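Local coordinates for protein pre-crRNA processing endonuclease (Streptococcus pyogenes serotype M1, PDB 3VZH) that probably cleaves CRISPR precursor transcripts as an endoribonuclease, yielding the crRNAs that guide microbial defence against mobile genetic elements, at residues Phe9-Ser14 and Ile99-Val104. Numbering follows the deposited sequence.
Sequences FYVRVS and IKFHFV
Phe9 lays its CB over one face of the Phe101 ring, 3.8 Å from the ring centroid, in a CH-pi contact. The Phe101 ring is swung there by chi1 of 69°, which sets CG between its own backbone N and carbonyl carbon. The two rings themselves meet obliquely, with their planes at 31°. Further out, Phe9 CE2 touches Phe103 CE1 at 3.7 Å. In the other direction Val11 CG2 packs on Ile99 CB at 3.7 Å, and Val13 CG2 meets the Ile99 CD1 methyl at 3.6 Å. Helices 39-49 and 118-130 cover this apolar face, with Val46 against Phe101 and Met125 against Phe9. On the opposite face Tyr10 and Lys100 run side by side. The extended lysine chain follows the tyrosine ring, with Lys100 CG 3.8 Å from Tyr10 CE1, and Lys100 NZ makes a long, weak ion pair with Asp8. Between the faces, four backbone hydrogen bonds join the strands in two reciprocal pairs, Phe9 with Phe101 and Val11 with Ile99. The bond from Phe9 N to Phe101 O is nearly straight, 2.8 Å long. Strand 9-15 also pairs with strand 147-150 and strand 95-105 with strand 55-64. These segments are thus the central pair of a 4-1-3-2 antiparallel sheet with both helices on one face, the RRM (ferredoxin-like) fold, as in other Cas5 proteins.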
loop_
_atom_site.group_PDB
_atom_site.type_symbol
_atom_site.label_atom_id
_atom_site.label_comp_id
_atom_site.label_asym_id
_atom_site.label_seq_id
_atom_site.Cartn_x
_atom_site.Cartn_y
_atom_site.Cartn_z
ATOM N N PHE A 9 -8.650 8.059 -3.824
ATOM C CA PHE A 9 -9.507 7.019 -3.263
ATOM C C PHE A 9 -8.932 6.671 -1.917
ATOM O O PHE A 9 -7.717 6.859 -1.673
ATOM C CB PHE A 9 -9.419 5.732 -4.152
ATOM C CG PHE A 9 -10.048 5.945 -5.494
ATOM C CD1 PHE A 9 -11.429 5.781 -5.612
ATOM C CD2 PHE A 9 -9.268 6.275 -6.628
ATOM C CE1 PHE A 9 -12.052 5.980 -6.822
ATOM C CE2 PHE A 9 -9.879 6.472 -7.855
ATOM C CZ PHE A 9 -11.271 6.337 -7.941
ATOM N N TYR A 10 -9.835 6.179 -1.043
ATOM C CA TYR A 10 -9.475 5.872 0.365
ATOM C C TYR A 10 -10.074 4.536 0.724
ATOM O O TYR A 10 -11.271 4.259 0.406
ATOM C CB TYR A 10 -10.176 6.952 1.247
ATOM C CG TYR A 10 -9.747 8.367 0.886
ATOM C CD1 TYR A 10 -8.611 8.929 1.514
ATOM C CD2 TYR A 10 -10.414 9.099 -0.043
ATOM C CE1 TYR A 10 -8.206 10.179 1.212
ATOM C CE2 TYR A 10 -10.004 10.402 -0.345
ATOM C CZ TYR A 10 -8.860 10.868 0.274
ATOM O OH TYR A 10 -8.382 12.152 0.074
ATOM N N VAL A 11 -9.303 3.682 1.422
ATOM C CA VAL A 11 -9.810 2.385 1.801
ATOM C C VAL A 11 -9.317 2.069 3.160
ATOM O O VAL A 11 -8.199 2.548 3.559
ATOM C CB VAL A 11 -9.364 1.235 0.882
ATOM C CG1 VAL A 11 -10.117 1.275 -0.434
ATOM C CG2 VAL A 11 -7.865 1.290 0.667
ATOM N N ARG A 12 -10.119 1.326 3.899
ATOM C CA ARG A 12 -9.696 0.781 5.207
ATOM C C ARG A 12 -9.342 -0.694 4.986
ATOM O O ARG A 12 -10.197 -1.480 4.503
ATOM C CB ARG A 12 -10.868 0.872 6.149
ATOM C CG ARG A 12 -10.560 0.359 7.595
ATOM C CD ARG A 12 -11.775 0.686 8.461
ATOM N NE ARG A 12 -11.445 0.540 9.872
ATOM C CZ ARG A 12 -11.387 -0.613 10.519
ATOM N NH1 ARG A 12 -11.575 -1.771 9.868
ATOM N NH2 ARG A 12 -11.133 -0.638 11.846
ATOM N N VAL A 13 -8.133 -1.106 5.356
ATOM C CA VAL A 13 -7.760 -2.493 5.212
ATOM C C VAL A 13 -7.405 -2.994 6.597
ATOM O O VAL A 13 -6.601 -2.319 7.329
ATOM C CB VAL A 13 -6.496 -2.619 4.330
ATOM C CG1 VAL A 13 -6.178 -4.085 4.074
ATOM C CG2 VAL A 13 -6.668 -1.896 2.960
ATOM N N SER A 14 -7.946 -4.152 6.953
ATOM C CA SER A 14 -7.717 -4.735 8.305
ATOM C C SER A 14 -7.404 -6.219 8.247
ATOM O O SER A 14 -7.695 -6.882 7.251
ATOM C CB SER A 14 -8.899 -4.423 9.185
ATOM O OG SER A 14 -10.078 -5.088 8.691
ATOM N N ILE A 99 -5.556 3.619 3.485
ATOM C CA ILE A 99 -4.650 3.876 2.383
ATOM C C ILE A 99 -5.328 4.998 1.546
ATOM O O ILE A 99 -6.506 4.879 1.191
ATOM C CB ILE A 99 -4.492 2.613 1.487
ATOM C CG1 ILE A 99 -4.076 1.397 2.347
ATOM C CG2 ILE A 99 -3.427 2.823 0.393
ATOM C CD1 ILE A 99 -3.989 0.061 1.570
ATOM N N LYS A 100 -4.535 5.973 1.163
ATOM C CA LYS A 100 -4.908 7.029 0.184
ATOM C C LYS A 100 -4.135 6.732 -1.095
ATOM O O LYS A 100 -2.917 6.537 -1.044
ATOM C CB LYS A 100 -4.513 8.375 0.759
ATOM C CG LYS A 100 -4.776 9.528 -0.204
ATOM C CD LYS A 100 -4.300 10.864 0.438
ATOM C CE LYS A 100 -4.585 12.037 -0.527
ATOM N NZ LYS A 100 -3.975 13.316 0.006
ATOM N N PHE A 101 -4.836 6.672 -2.238
ATOM C CA PHE A 101 -4.146 6.343 -3.460
ATOM C C PHE A 101 -4.889 6.969 -4.646
ATOM O O PHE A 101 -6.035 7.411 -4.472
ATOM C CB PHE A 101 -3.994 4.868 -3.619
ATOM C CG PHE A 101 -5.293 4.104 -3.886
ATOM C CD1 PHE A 101 -5.624 3.681 -5.201
ATOM C CD2 PHE A 101 -6.093 3.748 -2.836
ATOM C CE1 PHE A 101 -6.830 2.934 -5.421
ATOM C CE2 PHE A 101 -7.281 3.025 -3.052
ATOM C CZ PHE A 101 -7.615 2.594 -4.324
ATOM N N HIS A 102 -4.268 6.962 -5.826
ATOM C CA HIS A 102 -4.972 7.443 -7.038
ATOM C C HIS A 102 -4.381 6.693 -8.147
ATOM O O HIS A 102 -3.527 5.839 -7.894
ATOM C CB HIS A 102 -4.811 8.960 -7.171
ATOM C CG HIS A 102 -3.378 9.394 -7.405
ATOM N ND1 HIS A 102 -2.556 9.758 -6.404
ATOM C CD2 HIS A 102 -2.648 9.561 -8.634
ATOM C CE1 HIS A 102 -1.335 10.117 -6.929
ATOM N NE2 HIS A 102 -1.408 10.014 -8.311
ATOM N N PHE A 103 -4.860 6.935 -9.344
ATOM C CA PHE A 103 -4.177 6.302 -10.466
ATOM C C PHE A 103 -3.863 7.294 -11.576
ATOM O O PHE A 103 -4.469 8.361 -11.655
ATOM C CB PHE A 103 -4.937 5.090 -11.009
ATOM C CG PHE A 103 -6.332 5.367 -11.522
ATOM C CD1 PHE A 103 -7.443 5.028 -10.704
ATOM C CD2 PHE A 103 -6.543 5.888 -12.796
ATOM C CE1 PHE A 103 -8.733 5.255 -11.162
ATOM C CE2 PHE A 103 -7.834 6.077 -13.269
ATOM C CZ PHE A 103 -8.926 5.768 -12.443
ATOM N N VAL A 104 -2.901 6.920 -12.402
ATOM C CA VAL A 104 -2.484 7.709 -13.588
ATOM C C VAL A 104 -2.396 6.738 -14.790
ATOM O O VAL A 104 -2.396 5.512 -14.585
ATOM C CB VAL A 104 -1.061 8.343 -13.352
ATOM C CG1 VAL A 104 -1.086 9.257 -12.129
ATOM C CG2 VAL A 104 -0.013 7.252 -13.257
#